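Local coordinates for heat-inducible transcription repressor HrcA (Thermotoga maritima, PDB 1STZ), which probably represses the class I heat-shock operons grpE-dnaK-dnaJ and groELS by binding DNA, and so keeps them from being induced, at residues Y24-E29 against Q40-V45; N57-L62 against A75-T80; E185-Q190 against S214-L219. All blocks are in the same frame, centred on the assembly; numbering follows the deposited sequence.

Interaction 1 (Y24-E29 against Q40-V45); sequences YCIVRE and QRVLEV
In the N-terminal winged-helix fold of this repressor, the helices 17-33 and 39-45 pack against each other across the short loop that joins them, and Glu29 faces Arg41 at one end of the contact. The two short segments cross at 90°, with their axes 9.8 Å apart at closest approach. The helix that follows, 52-64, is consistent with the recognition helix of such a domain.

Glu29 and Arg41 form a salt bridge. Glu29 OE1 lies 3.3 Å from Arg41 NH2. The side chains cross at about a right angle, yet the carboxylate and guanidinium planes are only 22° apart. The oxygen sits well out of the guanidinium plane, and no N-H points at it. Glu29 reaches across because CG is anti to the backbone N (chi1 -176°) and the chain then bends at chi2. OE1 also takes a hydrogen bond from Asn33 ND2, one turn further along the same helix. The other oxygen, Glu29 OE2, rests against a methyl, 3.6 Å from Val45 CG2. On the far side of the guanidinium, Arg41 NH1 has a long ion pair with Glu44 OE2, at 3.7 Å. Glu29, Arg41 and Glu44 thus form a salt-bridge network.

The apolar part lies at Ile26 and Val42. Ile26 CG1 meets Val42 CG1 at 3.9 Å. Ile26 also touches Met59, and Val42 touches Ile55, so both lead into helix 52-64. Val37, in that loop, lies against both Glu29 and Val42.

No hydrogen bond joins the two segments. Arg41 is held between two carboxylates by charge rather than by directed bonds, and its buried NE has no partner in the model. The directed bond to Glu29 OE1 comes from Asn33 ND2, while Arg41 adds charge attraction.

Interaction 2 (N57-L62 against A75-T80); sequences NDMKKL and AGRIPT
Met59 and Arg77 make the apolar part of this contact. The methyl of Met59 lies against the aliphatic start of the arginine, with CE 3.6 Å from Arg77 CG and 4.1 Å from Arg77 CB. The methionine is extended as far as its sulfur and bends only at chi3 (82°), which turns the methyl onto Arg77. Met59 CA and Arg77 CA are 8.2 Å apart.

The charged ends of Lys60 and Arg77 also come close. Lys60 starts out pointing away from the other segment, but its chain folds back until CE and NZ are each 3.8 Å from Arg77 NH2. Both groups carry positive charge, and other partners are at hand. Lys60 NZ bonds to Arg56 O in its own helix. Arg77 NE has a long, weak ion pair with Glu63, which may ease the repulsion.

One hydrogen bond steadies the guanidinium from within its own segment. Arg77 NH1 donates to Gly76 O at 3.2 Å, nearly straight at 162°. The oxygen lies close to the guanidinium plane, while the donor stands above the carbonyl plane.

Arg77 leads into strand 78-79, which pairs antiparallel with strand 68-69. Helix 52-64 followed by this two-stranded hairpin is typical of a winged-helix DNA-binding domain. Here the residue that leads into the second wing strand packs on the probable recognition helix.

Interaction 3 (E185-Q190 against S214-L219); sequences EEIERQ and SGFLRL
Ser214 shares a water with Gln190 and caps the helix that begins at Gly215. The water donates to Gln190 OE1 at 3.0 Å and lies 3.3 Å from Ser214 OG. The same OG accepts a weak bond from Leu217 N, the N-cap bond of helix 215-224.

Phe216 comes next and meets the branch methyl of Ile187. Ile187 CG2 is 3.9 Å from both Phe216 CD2 and Phe216 CE2, so the methyl approaches the CD2-CE2 side of the ring obliquely. The ring swings toward the other helix because CG is anti to the backbone N (chi1 -171°).

Leu217 follows, with CD2 3.7 Å from Gln190 OE1. That amide oxygen therefore has a methyl and a water as neighbours. Gln190 reaches them with an extended chain.

Both helices belong to the C-terminal region of the protein. Ile187 and Phe216 both rest on Leu152 of strand 149-154, in a three-stranded antiparallel sheet, and Phe216 also meets the ring of Trp184. Leu217 packs further along helix 184-195, on Leu191 and Leu194. At the end of the segment, Leu219 touches Pro112 of the second subunit.

Overall arrangement
From the N terminus, interaction 1 closes first, bringing residues 40-45 back to residues 24-29 across ten intervening residues. Interaction 2 opens later, on helix 52-64, and closes twelve residues on, at 75-80, which carries strand 78-79. The two are in series and neither nests nor crosses. They still touch, with centres 11 Å apart: Val27 packs on Pro79, and Ile26 on Met59 and Leu62. Together they tie three helices and the wing into one small domain. Much later in the chain, interaction 3 joins helix 184-195 to helix 215-224 across 23 residues. It lies on the other side of the chain's centre, about 68 Å and 70 Å from the others, centre to centre.

Interaction 1 (Y24-E29 against Q40-V45)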
loop_
_atom_site.group_PDB
_atom_site.type_symbol
_atom_site.label_atom_id
_atom_site.label_comp_id
_atom_site.label_asym_id
_atom_site.label_seq_id
_atom_site.Cartn_x
_atom_site.Cartn_y
_atom_site.Cartn_z
ATOM N N TYR A 24 -19.816 -1.376 28.234
ATOM C CA TYR A 24 -18.901 -1.040 27.161
ATOM C C TYR A 24 -17.550 -1.738 27.354
ATOM O O TYR A 24 -17.012 -2.326 26.416
ATOM C CB TYR A 24 -18.729 0.476 27.122
ATOM C CG TYR A 24 -17.896 0.961 25.991
ATOM C CD1 TYR A 24 -16.593 1.371 26.194
ATOM C CD2 TYR A 24 -18.414 1.011 24.708
ATOM C CE1 TYR A 24 -15.829 1.832 25.156
ATOM C CE2 TYR A 24 -17.659 1.465 23.662
ATOM C CZ TYR A 24 -16.369 1.870 23.893
ATOM O OH TYR A 24 -15.624 2.302 22.846
ATOM N N CYS A 25 -17.020 -1.712 28.575
ATOM C CA CYS A 25 -15.712 -2.321 28.834
ATOM C C CYS A 25 -15.746 -3.838 28.671
ATOM O O CYS A 25 -14.825 -4.406 28.097
ATOM C CB CYS A 25 -15.178 -1.945 30.215
ATOM S SG CYS A 25 -14.454 -0.294 30.217
ATOM N N ILE A 26 -16.803 -4.473 29.173
ATOM C CA ILE A 26 -16.977 -5.916 29.060
ATOM C C ILE A 26 -16.921 -6.351 27.594
ATOM O O ILE A 26 -16.166 -7.249 27.244
ATOM C CB ILE A 26 -18.325 -6.356 29.710
ATOM C CG1 ILE A 26 -18.217 -6.310 31.237
ATOM C CG2 ILE A 26 -18.744 -7.759 29.259
ATOM C CD1 ILE A 26 -19.543 -6.191 31.952
ATOM N N VAL A 27 -17.715 -5.699 26.749
ATOM C CA VAL A 27 -17.783 -6.028 25.329
ATOM C C VAL A 27 -16.449 -5.781 24.642
ATOM O O VAL A 27 -15.988 -6.606 23.869
ATOM C CB VAL A 27 -18.890 -5.230 24.605
ATOM C CG1 VAL A 27 -18.906 -5.568 23.132
ATOM C CG2 VAL A 27 -20.255 -5.552 25.200
ATOM N N ARG A 28 -15.812 -4.661 24.950
ATOM C CA ARG A 28 -14.517 -4.332 24.379
ATOM C C ARG A 28 -13.474 -5.365 24.795
ATOM O O ARG A 28 -12.676 -5.825 23.983
ATOM C CB ARG A 28 -14.084 -2.941 24.861
ATOM C CG ARG A 28 -12.860 -2.391 24.172
ATOM C CD ARG A 28 -12.184 -1.278 24.947
ATOM N NE ARG A 28 -12.691 0.051 24.593
ATOM C CZ ARG A 28 -12.404 0.697 23.461
ATOM N NH1 ARG A 28 -11.631 0.129 22.536
ATOM N NH2 ARG A 28 -12.899 1.916 23.238
ATOM N N GLU A 29 -13.486 -5.725 26.072
ATOM C CA GLU A 29 -12.592 -6.755 26.576
ATOM C C GLU A 29 -12.894 -8.124 25.963
ATOM O O GLU A 29 -11.981 -8.884 25.693
ATOM C CB GLU A 29 -12.657 -6.824 28.106
ATOM C CG GLU A 29 -11.692 -7.812 28.746
ATOM C CD GLU A 29 -10.232 -7.520 28.452
ATOM O OE1 GLU A 29 -9.388 -8.405 28.705
ATOM O OE2 GLU A 29 -9.924 -6.411 27.967
ATOM N N GLN A 40 -13.524 -8.177 38.451
ATOM C CA GLN A 40 -12.118 -7.874 38.694
ATOM C C GLN A 40 -11.393 -7.478 37.411
ATOM O O GLN A 40 -10.478 -6.657 37.454
ATOM C CB GLN A 40 -11.390 -9.061 39.348
ATOM C CG GLN A 40 -12.091 -9.692 40.562
ATOM C CD GLN A 40 -12.786 -8.681 41.471
ATOM O OE1 GLN A 40 -13.926 -8.283 41.213
ATOM N NE2 GLN A 40 -12.108 -8.276 42.538
ATOM N N ARG A 41 -11.791 -8.062 36.279
ATOM C CA ARG A 41 -11.180 -7.723 34.995
ATOM C C ARG A 41 -11.521 -6.294 34.597
ATOM O O ARG A 41 -10.634 -5.557 34.174
ATOM C CB ARG A 41 -11.617 -8.675 33.867
ATOM C CG ARG A 41 -10.832 -9.996 33.785
ATOM C CD ARG A 41 -9.423 -9.934 33.154
ATOM N NE ARG A 41 -9.179 -8.750 32.318
ATOM C CZ ARG A 41 -7.985 -8.171 32.151
ATOM N NH1 ARG A 41 -6.893 -8.654 32.738
ATOM N NH2 ARG A 41 -7.878 -7.094 31.386
ATOM N N VAL A 42 -12.789 -5.897 34.728
ATOM C CA VAL A 42 -13.203 -4.579 34.224
ATOM C C VAL A 42 -12.528 -3.449 35.007
ATOM O O VAL A 42 -12.260 -2.390 34.453
ATOM C CB VAL A 42 -14.769 -4.363 34.130
ATOM C CG1 VAL A 42 -15.522 -5.670 33.983
ATOM C CG2 VAL A 42 -15.312 -3.554 35.295
ATOM N N LEU A 43 -12.245 -3.690 36.282
ATOM C CA LEU A 43 -11.552 -2.705 37.101
ATOM C C LEU A 43 -10.101 -2.537 36.661
ATOM O O LEU A 43 -9.579 -1.425 36.660
ATOM C CB LEU A 43 -11.598 -3.112 38.574
ATOM C CG LEU A 43 -12.957 -3.007 39.263
ATOM C CD1 LEU A 43 -12.806 -3.278 40.753
ATOM C CD2 LEU A 43 -13.596 -1.641 39.014
ATOM N N GLU A 44 -9.459 -3.644 36.297
ATOM C CA GLU A 44 -8.058 -3.638 35.874
ATOM C C GLU A 44 -7.865 -2.955 34.523
ATOM O O GLU A 44 -6.865 -2.269 34.312
ATOM C CB GLU A 44 -7.502 -5.070 35.812
ATOM C CG GLU A 44 -6.830 -5.525 37.101
ATOM C CD GLU A 44 -6.904 -7.029 37.331
ATOM O OE1 GLU A 44 -6.765 -7.451 38.506
ATOM O OE2 GLU A 44 -7.093 -7.787 36.347
ATOM N N VAL A 45 -8.828 -3.137 33.624
ATOM C CA VAL A 45 -8.699 -2.687 32.239
ATOM C C VAL A 45 -9.188 -1.251 32.048
ATOM O O VAL A 45 -8.923 -0.628 31.014
ATOM C CB VAL A 45 -9.445 -3.636 31.266
ATOM C CG1 VAL A 45 -10.958 -3.348 31.223
ATOM C CG2 VAL A 45 -8.851 -3.546 29.873
#

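Interaction 2 (N57-L62 against A75-T80)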
loop_
_atom_site.group_PDB
_atom_site.type_symbol
_atom_site.label_atom_id
_atom_site.label_comp_id
_atom_site.label_asym_id
_atom_site.label_seq_id
_atom_site.Cartn_x
_atom_site.Cartn_y
_atom_site.Cartn_z
ATOM N N ASN A 57 -22.747 -5.840 41.079
ATOM C CA ASN A 57 -24.146 -5.413 41.152
ATOM C C ASN A 57 -24.629 -4.826 39.833
ATOM O O ASN A 57 -25.786 -4.983 39.465
ATOM C CB ASN A 57 -24.343 -4.369 42.255
ATOM C CG ASN A 57 -24.515 -4.987 43.621
ATOM O OD1 ASN A 57 -23.688 -4.787 44.513
ATOM N ND2 ASN A 57 -25.598 -5.733 43.801
ATOM N N ASP A 58 -23.735 -4.121 39.147
ATOM C CA ASP A 58 -24.027 -3.572 37.829
ATOM C C ASP A 58 -24.139 -4.700 36.821
ATOM O O ASP A 58 -24.979 -4.653 35.931
ATOM C CB ASP A 58 -22.925 -2.610 37.385
ATOM C CG ASP A 58 -22.821 -1.397 38.269
ATOM O OD1 ASP A 58 -23.790 -1.099 38.999
ATOM O OD2 ASP A 58 -21.793 -0.685 38.309
ATOM N N MET A 59 -23.287 -5.712 36.979
ATOM C CA MET A 59 -23.282 -6.881 36.111
ATOM C C MET A 59 -24.521 -7.758 36.314
ATOM O O MET A 59 -24.945 -8.453 35.388
ATOM C CB MET A 59 -22.002 -7.694 36.320
ATOM C CG MET A 59 -20.786 -7.048 35.634
ATOM S SD MET A 59 -19.197 -7.727 36.089
ATOM C CE MET A 59 -19.159 -9.117 35.031
ATOM N N LYS A 60 -25.102 -7.710 37.511
ATOM C CA LYS A 60 -26.360 -8.402 37.793
ATOM C C LYS A 60 -27.495 -7.683 37.058
ATOM O O LYS A 60 -28.345 -8.318 36.429
ATOM C CB LYS A 60 -26.639 -8.442 39.302
ATOM C CG LYS A 60 -26.687 -9.852 39.919
ATOM C CD LYS A 60 -25.285 -10.433 40.152
ATOM C CE LYS A 60 -24.742 -11.166 38.918
ATOM N NZ LYS A 60 -23.692 -10.369 38.189
ATOM N N LYS A 61 -27.494 -6.352 37.138
ATOM C CA LYS A 61 -28.463 -5.541 36.411
ATOM C C LYS A 61 -28.340 -5.719 34.890
ATOM O O LYS A 61 -29.338 -5.775 34.184
ATOM C CB LYS A 61 -28.310 -4.068 36.792
ATOM C CG LYS A 61 -29.350 -3.148 36.161
ATOM C CD LYS A 61 -29.306 -1.754 36.790
ATOM C CE LYS A 61 -30.566 -0.948 36.498
ATOM N NZ LYS A 61 -30.515 0.408 37.126
ATOM N N LEU A 62 -27.115 -5.822 34.390
ATOM C CA LEU A 62 -26.880 -5.964 32.950
ATOM C C LEU A 62 -27.423 -7.296 32.441
ATOM O O LEU A 62 -27.996 -7.380 31.344
ATOM C CB LEU A 62 -25.389 -5.859 32.651
ATOM C CG LEU A 62 -24.790 -4.453 32.755
ATOM C CD1 LEU A 62 -23.275 -4.513 32.587
ATOM C CD2 LEU A 62 -25.411 -3.509 31.735
ATOM N N ALA A 75 -17.195 -16.772 36.925
ATOM C CA ALA A 75 -17.449 -15.437 37.473
ATOM C C ALA A 75 -17.580 -14.397 36.356
ATOM O O ALA A 75 -18.180 -13.342 36.552
ATOM C CB ALA A 75 -16.336 -15.037 38.463
ATOM N N GLY A 76 -17.022 -14.704 35.186
ATOM C CA GLY A 76 -17.085 -13.822 34.037
ATOM C C GLY A 76 -18.383 -13.894 33.248
ATOM O O GLY A 76 -19.169 -14.831 33.381
ATOM N N ARG A 77 -18.591 -12.883 32.411
ATOM C CA ARG A 77 -19.799 -12.758 31.621
ATOM C C ARG A 77 -19.451 -12.521 30.158
ATOM O O ARG A 77 -18.339 -12.126 29.823
ATOM C CB ARG A 77 -20.663 -11.623 32.172
ATOM C CG ARG A 77 -21.116 -11.830 33.639
ATOM C CD ARG A 77 -21.979 -13.075 33.824
ATOM N NE ARG A 77 -22.581 -13.230 35.149
ATOM C CZ ARG A 77 -22.026 -13.878 36.174
ATOM N NH1 ARG A 77 -20.811 -14.411 36.074
ATOM N NH2 ARG A 77 -22.691 -13.984 37.323
ATOM N N ILE A 78 -20.418 -12.766 29.287
ATOM C CA ILE A 78 -20.216 -12.652 27.842
ATOM C C ILE A 78 -21.364 -11.823 27.272
ATOM O O ILE A 78 -22.511 -12.025 27.664
ATOM C CB ILE A 78 -20.212 -14.072 27.215
ATOM C CG1 ILE A 78 -18.897 -14.779 27.526
ATOM C CG2 ILE A 78 -20.412 -14.024 25.702
ATOM C CD1 ILE A 78 -18.840 -16.227 27.024
ATOM N N PRO A 79 -21.089 -10.903 26.362
ATOM C CA PRO A 79 -22.179 -10.129 25.756
ATOM C C PRO A 79 -23.184 -10.986 24.977
ATOM O O PRO A 79 -22.801 -11.936 24.341
ATOM C CB PRO A 79 -21.456 -9.164 24.801
ATOM C CG PRO A 79 -20.082 -9.693 24.644
ATOM C CD PRO A 79 -19.769 -10.481 25.858
ATOM N N THR A 80 -24.461 -10.648 25.094
ATOM C CA THR A 80 -25.486 -11.161 24.198
ATOM C C THR A 80 -25.484 -10.362 22.926
ATOM O O THR A 80 -24.723 -9.416 22.794
ATOM C CB THR A 80 -26.864 -11.050 24.867
ATOM O OG1 THR A 80 -27.178 -9.677 25.069
ATOM C CG2 THR A 80 -26.861 -11.678 26.270
#

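Interaction 3 (E185-Q190 against S214-L219)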
loop_
_atom_site.group_PDB
_atom_site.type_symbol
_atom_site.label_atom_id
_atom_site.label_comp_id
_atom_site.label_asym_id
_atom_site.label_seq_id
_atom_site.Cartn_x
_atom_site.Cartn_y
_atom_site.Cartn_z
ATOM N N GLU A 185 -10.090 -4.749 -39.245
ATOM C CA GLU A 185 -10.870 -3.506 -39.291
ATOM C C GLU A 185 -12.331 -3.752 -39.709
ATOM O O GLU A 185 -13.255 -3.134 -39.176
ATOM C CB GLU A 185 -10.228 -2.498 -40.254
ATOM C CG GLU A 185 -10.527 -1.053 -39.879
ATOM C CD GLU A 185 -9.777 -0.048 -40.728
ATOM O OE1 GLU A 185 -9.588 -0.296 -41.934
ATOM O OE2 GLU A 185 -9.372 0.993 -40.172
ATOM N N GLU A 186 -12.516 -4.658 -40.667
ATOM C CA GLU A 186 -13.839 -4.996 -41.175
ATOM C C GLU A 186 -14.593 -5.862 -40.176
ATOM O O GLU A 186 -15.795 -5.688 -39.990
ATOM C CB GLU A 186 -13.744 -5.720 -42.522
ATOM C CG GLU A 186 -13.343 -4.816 -43.680
ATOM C CD GLU A 186 -13.362 -5.520 -45.030
ATOM O OE1 GLU A 186 -12.895 -4.915 -46.025
ATOM O OE2 GLU A 186 -13.837 -6.674 -45.101
ATOM N N ILE A 187 -13.892 -6.797 -39.540
ATOM C CA ILE A 187 -14.525 -7.645 -38.532
ATOM C C ILE A 187 -14.984 -6.811 -37.337
ATOM O O ILE A 187 -16.003 -7.101 -36.731
ATOM C CB ILE A 187 -13.600 -8.822 -38.128
ATOM C CG1 ILE A 187 -13.556 -9.841 -39.274
ATOM C CG2 ILE A 187 -14.107 -9.516 -36.871
ATOM C CD1 ILE A 187 -12.520 -10.920 -39.112
ATOM N N GLU A 188 -14.249 -5.751 -37.028
ATOM C CA GLU A 188 -14.604 -4.867 -35.926
ATOM C C GLU A 188 -15.854 -4.097 -36.291
ATOM O O GLU A 188 -16.697 -3.842 -35.441
ATOM C CB GLU A 188 -13.465 -3.893 -35.645
ATOM C CG GLU A 188 -13.682 -2.952 -34.472
ATOM C CD GLU A 188 -12.472 -2.054 -34.265
ATOM O OE1 GLU A 188 -12.064 -1.391 -35.232
ATOM O OE2 GLU A 188 -11.908 -2.029 -33.152
ATOM N N ARG A 189 -15.958 -3.707 -37.560
ATOM C CA ARG A 189 -17.160 -3.048 -38.030
ATOM C C ARG A 189 -18.347 -3.972 -37.846
ATOM O O ARG A 189 -19.349 -3.570 -37.272
ATOM C CB ARG A 189 -17.039 -2.626 -39.486
ATOM C CG ARG A 189 -16.227 -1.373 -39.682
ATOM C CD ARG A 189 -15.878 -1.145 -41.127
ATOM N NE ARG A 189 -14.939 -0.048 -41.299
ATOM C CZ ARG A 189 -14.020 0.015 -42.252
ATOM N NH1 ARG A 189 -13.896 -0.948 -43.164
ATOM N NH2 ARG A 189 -13.215 1.062 -42.306
ATOM N N GLN A 190 -18.212 -5.206 -38.324
ATOM C CA GLN A 190 -19.255 -6.225 -38.183
ATOM C C GLN A 190 -19.684 -6.375 -36.733
ATOM O O GLN A 190 -20.877 -6.353 -36.437
ATOM C CB GLN A 190 -18.772 -7.577 -38.716
ATOM C CG GLN A 190 -19.866 -8.621 -38.808
ATOM C CD GLN A 190 -19.397 -9.934 -39.406
ATOM O OE1 GLN A 190 -18.347 -10.460 -39.030
ATOM N NE2 GLN A 190 -20.186 -10.480 -40.314
ATOM N N SER A 214 -19.785 -17.545 -37.732
ATOM C CA SER A 214 -18.385 -17.874 -38.035
ATOM C C SER A 214 -17.621 -18.273 -36.761
ATOM O O SER A 214 -18.120 -18.109 -35.648
ATOM C CB SER A 214 -17.686 -16.692 -38.713
ATOM O OG SER A 214 -17.306 -15.720 -37.747
ATOM N N GLY A 215 -16.410 -18.798 -36.942
ATOM C CA GLY A 215 -15.618 -19.309 -35.836
ATOM C C GLY A 215 -15.094 -18.218 -34.923
ATOM O O GLY A 215 -15.061 -18.393 -33.712
ATOM N N PHE A 216 -14.673 -17.100 -35.511
ATOM C CA PHE A 216 -14.173 -15.970 -34.737
ATOM C C PHE A 216 -15.301 -15.287 -33.968
ATOM O O PHE A 216 -15.111 -14.876 -32.831
ATOM C CB PHE A 216 -13.455 -14.952 -35.628
ATOM C CG PHE A 216 -12.747 -13.876 -34.846
ATOM C CD1 PHE A 216 -11.507 -14.119 -34.277
ATOM C CD2 PHE A 216 -13.335 -12.640 -34.655
ATOM C CE1 PHE A 216 -10.861 -13.147 -33.547
ATOM C CE2 PHE A 216 -12.699 -11.663 -33.916
ATOM C CZ PHE A 216 -11.461 -11.915 -33.357
ATOM N N LEU A 217 -16.466 -15.181 -34.598
ATOM C CA LEU A 217 -17.639 -14.580 -33.973
ATOM C C LEU A 217 -18.125 -15.417 -32.785
ATOM O O LEU A 217 -18.637 -14.875 -31.803
ATOM C CB LEU A 217 -18.758 -14.387 -35.007
ATOM C CG LEU A 217 -18.738 -13.084 -35.818
ATOM C CD1 LEU A 217 -19.392 -11.959 -35.023
ATOM C CD2 LEU A 217 -17.332 -12.656 -36.203
ATOM N N ARG A 218 -17.940 -16.731 -32.871
ATOM C CA ARG A 218 -18.254 -17.649 -31.770
ATOM C C ARG A 218 -17.302 -17.426 -30.598
ATOM O O ARG A 218 -17.689 -17.552 -29.439
ATOM C CB ARG A 218 -18.131 -19.102 -32.245
ATOM C CG ARG A 218 -19.257 -20.039 -31.805
ATOM C CD ARG A 218 -19.262 -21.379 -32.566
ATOM N NE ARG A 218 -19.138 -21.163 -34.004
ATOM C CZ ARG A 218 -18.625 -22.029 -34.878
ATOM N NH1 ARG A 218 -18.185 -23.224 -34.494
ATOM N NH2 ARG A 218 -18.559 -21.692 -36.162
ATOM N N LEU A 219 -16.047 -17.126 -30.917
ATOM C CA LEU A 219 -15.044 -16.811 -29.905
ATOM C C LEU A 219 -15.482 -15.578 -29.138
ATOM O O LEU A 219 -15.483 -15.581 -27.907
ATOM C CB LEU A 219 -13.674 -16.559 -30.556
ATOM C CG LEU A 219 -12.378 -16.898 -29.798
ATOM C CD1 LEU A 219 -11.205 -16.054 -30.316
ATOM C CD2 LEU A 219 -12.502 -16.760 -28.296
HETATM O O HOH W 1 -16.512 -12.880 -39.127
#